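Local atomic coordinates of telomerase reverse transcriptase (Candida tropicalis MYA-3404, PDB entry 6ZD1), a protein that probably extends chromosome ends as the catalytic subunit of telomerase, copying a template within its RNA component into telomeric DNA repeats. Residues T280-R285 against S666-E671. Numbering follows the deposited sequence.
Sequences TLSPVR and SMEGVE
S282 OG gives its proton to OE2 of E668 over 2.9 Å, in the one hydrogen bond that joins the two segments. The hydroxyl reaches the oxygen from its anti side, tilted 34° out of the carboxylate plane. A small serine suits the helix side, since OG stands anti to the backbone N and leans out from the helix, while the glutamate, extended beyond CG, covers most of the 8.0 Å between CA of S282 and CA of E668, and the serine hydroxyl closes the rest. S282 OG is also hydrogen-bonded to Q286 NE2, one turn further along the helix. R285 bends at chi3 (61°), which turns its guanidinium toward the acid. NH2 stays 4.2 Å from E668 OE2, too far for a salt bridge, with the two planes almost perpendicular, but the positive charge probably favours the ionised carboxylate. E668 also packs on Y374 and Q286. Within the loop, E668 N makes a weak hydrogen bond to S666 OG, and a type II turn from M667 to V670 presents the acid; G669 takes the turn's third position, where at phi 105° a side chain would jam against E668 O, and serves as N-cap of helix 670-684. Only 147 Å² is buried in all, so the join is a small polar one. It ties helix 263-298, in the reverse transcriptase region, to the turn between helices 642-664 and 670-684 of the thumb-like C-terminal extension of telomerase reverse transcriptases.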
loop_
_atom_site.group_PDB
_atom_site.type_symbol
_atom_site.label_atom_id
_atom_site.label_comp_id
_atom_site.label_asym_id
_atom_site.label_seq_id
_atom_site.Cartn_x
_atom_site.Cartn_y
_atom_site.Cartn_z
ATOM N N THR A 280 22.749 -4.220 2.202
ATOM C CA THR A 280 22.889 -3.549 3.490
ATOM C C THR A 280 21.559 -3.332 4.198
ATOM O O THR A 280 21.407 -3.754 5.350
ATOM C CB THR A 280 23.624 -2.207 3.302
ATOM O OG1 THR A 280 24.862 -2.429 2.612
ATOM C CG2 THR A 280 23.922 -1.566 4.649
ATOM N N LEU A 281 20.573 -2.724 3.534
ATOM C CA LEU A 281 19.321 -2.392 4.212
ATOM C C LEU A 281 18.488 -3.636 4.487
ATOM O O LEU A 281 17.941 -3.797 5.585
ATOM C CB LEU A 281 18.512 -1.392 3.383
ATOM C CG LEU A 281 18.888 0.084 3.509
ATOM C CD1 LEU A 281 17.894 0.950 2.747
ATOM C CD2 LEU A 281 18.963 0.499 4.969
ATOM N N SER A 282 18.347 -4.509 3.492
ATOM C CA SER A 282 17.567 -5.728 3.697
ATOM C C SER A 282 18.120 -6.589 4.826
ATOM O O SER A 282 17.324 -7.039 5.670
ATOM C CB SER A 282 17.474 -6.510 2.382
ATOM O OG SER A 282 16.696 -7.683 2.544
ATOM N N PRO A 283 19.433 -6.848 4.927
ATOM C CA PRO A 283 19.919 -7.607 6.092
ATOM C C PRO A 283 19.641 -6.923 7.417
ATOM O O PRO A 283 19.251 -7.594 8.381
ATOM C CB PRO A 283 21.425 -7.733 5.821
ATOM C CG PRO A 283 21.538 -7.658 4.348
ATOM C CD PRO A 283 20.509 -6.646 3.937
ATOM N N VAL A 284 19.817 -5.602 7.490
ATOM C CA VAL A 284 19.572 -4.888 8.742
ATOM C C VAL A 284 18.127 -5.085 9.184
ATOM O O VAL A 284 17.851 -5.379 10.352
ATOM C CB VAL A 284 19.924 -3.397 8.595
ATOM C CG1 VAL A 284 19.327 -2.590 9.742
ATOM C CG2 VAL A 284 21.429 -3.214 8.556
ATOM N N ARG A 285 17.185 -4.959 8.246
ATOM C CA ARG A 285 15.783 -5.156 8.596
ATOM C C ARG A 285 15.508 -6.607 8.977
ATOM O O ARG A 285 14.724 -6.873 9.897
ATOM C CB ARG A 285 14.883 -4.717 7.441
ATOM C CG ARG A 285 13.404 -4.839 7.747
ATOM C CD ARG A 285 12.559 -3.977 6.827
ATOM N NE ARG A 285 12.702 -4.344 5.422
ATOM C CZ ARG A 285 11.953 -3.838 4.447
ATOM N NH1 ARG A 285 11.008 -2.951 4.730
ATOM N NH2 ARG A 285 12.141 -4.219 3.189
ATOM N N SER A 666 11.588 -4.343 -3.130
ATOM C CA SER A 666 12.409 -5.510 -2.840
ATOM C C SER A 666 11.559 -6.771 -2.880
ATOM O O SER A 666 10.385 -6.752 -2.494
ATOM C CB SER A 666 13.091 -5.388 -1.474
ATOM O OG SER A 666 13.818 -6.565 -1.158
HETATM N N MSE A 667 12.162 -7.862 -3.346
HETATM C CA MSE A 667 11.478 -9.148 -3.484
HETATM C C MSE A 667 11.322 -9.888 -2.164
HETATM O O MSE A 667 10.847 -11.023 -2.135
HETATM C CB MSE A 667 12.225 -10.043 -4.474
HETATM C CG MSE A 667 12.163 -9.552 -5.899
HETATM SE SE MSE A 667 10.327 -9.172 -6.406
HETATM C CE MSE A 667 10.636 -8.639 -8.256
ATOM N N GLU A 668 11.726 -9.248 -1.071
ATOM C CA GLU A 668 11.640 -9.881 0.238
ATOM C C GLU A 668 10.176 -10.026 0.633
ATOM O O GLU A 668 9.483 -9.028 0.855
ATOM C CB GLU A 668 12.406 -9.060 1.271
ATOM C CG GLU A 668 12.400 -9.679 2.658
ATOM C CD GLU A 668 13.045 -8.791 3.702
ATOM O OE1 GLU A 668 12.663 -8.906 4.886
ATOM O OE2 GLU A 668 13.929 -7.982 3.341
ATOM N N GLY A 669 9.710 -11.269 0.728
ATOM C CA GLY A 669 8.365 -11.563 1.172
ATOM C C GLY A 669 7.386 -11.973 0.094
ATOM O O GLY A 669 6.237 -12.294 0.425
ATOM N N VAL A 670 7.800 -12.002 -1.178
ATOM C CA VAL A 670 6.878 -12.440 -2.224
ATOM C C VAL A 670 6.623 -13.936 -2.106
ATOM O O VAL A 670 5.505 -14.410 -2.346
ATOM C CB VAL A 670 7.402 -12.055 -3.621
ATOM C CG1 VAL A 670 7.528 -10.542 -3.742
ATOM C CG2 VAL A 670 8.733 -12.730 -3.914
ATOM N N GLU A 671 7.645 -14.700 -1.712
ATOM C CA GLU A 671 7.463 -16.132 -1.507
ATOM C C GLU A 671 6.452 -16.394 -0.398
ATOM O O GLU A 671 5.490 -17.147 -0.586
ATOM C CB GLU A 671 8.804 -16.789 -1.179
ATOM C CG GLU A 671 9.721 -16.952 -2.375
ATOM C CD GLU A 671 9.683 -18.356 -2.936
ATOM O OE1 GLU A 671 10.618 -19.134 -2.654
ATOM O OE2 GLU A 671 8.709 -18.688 -3.645
#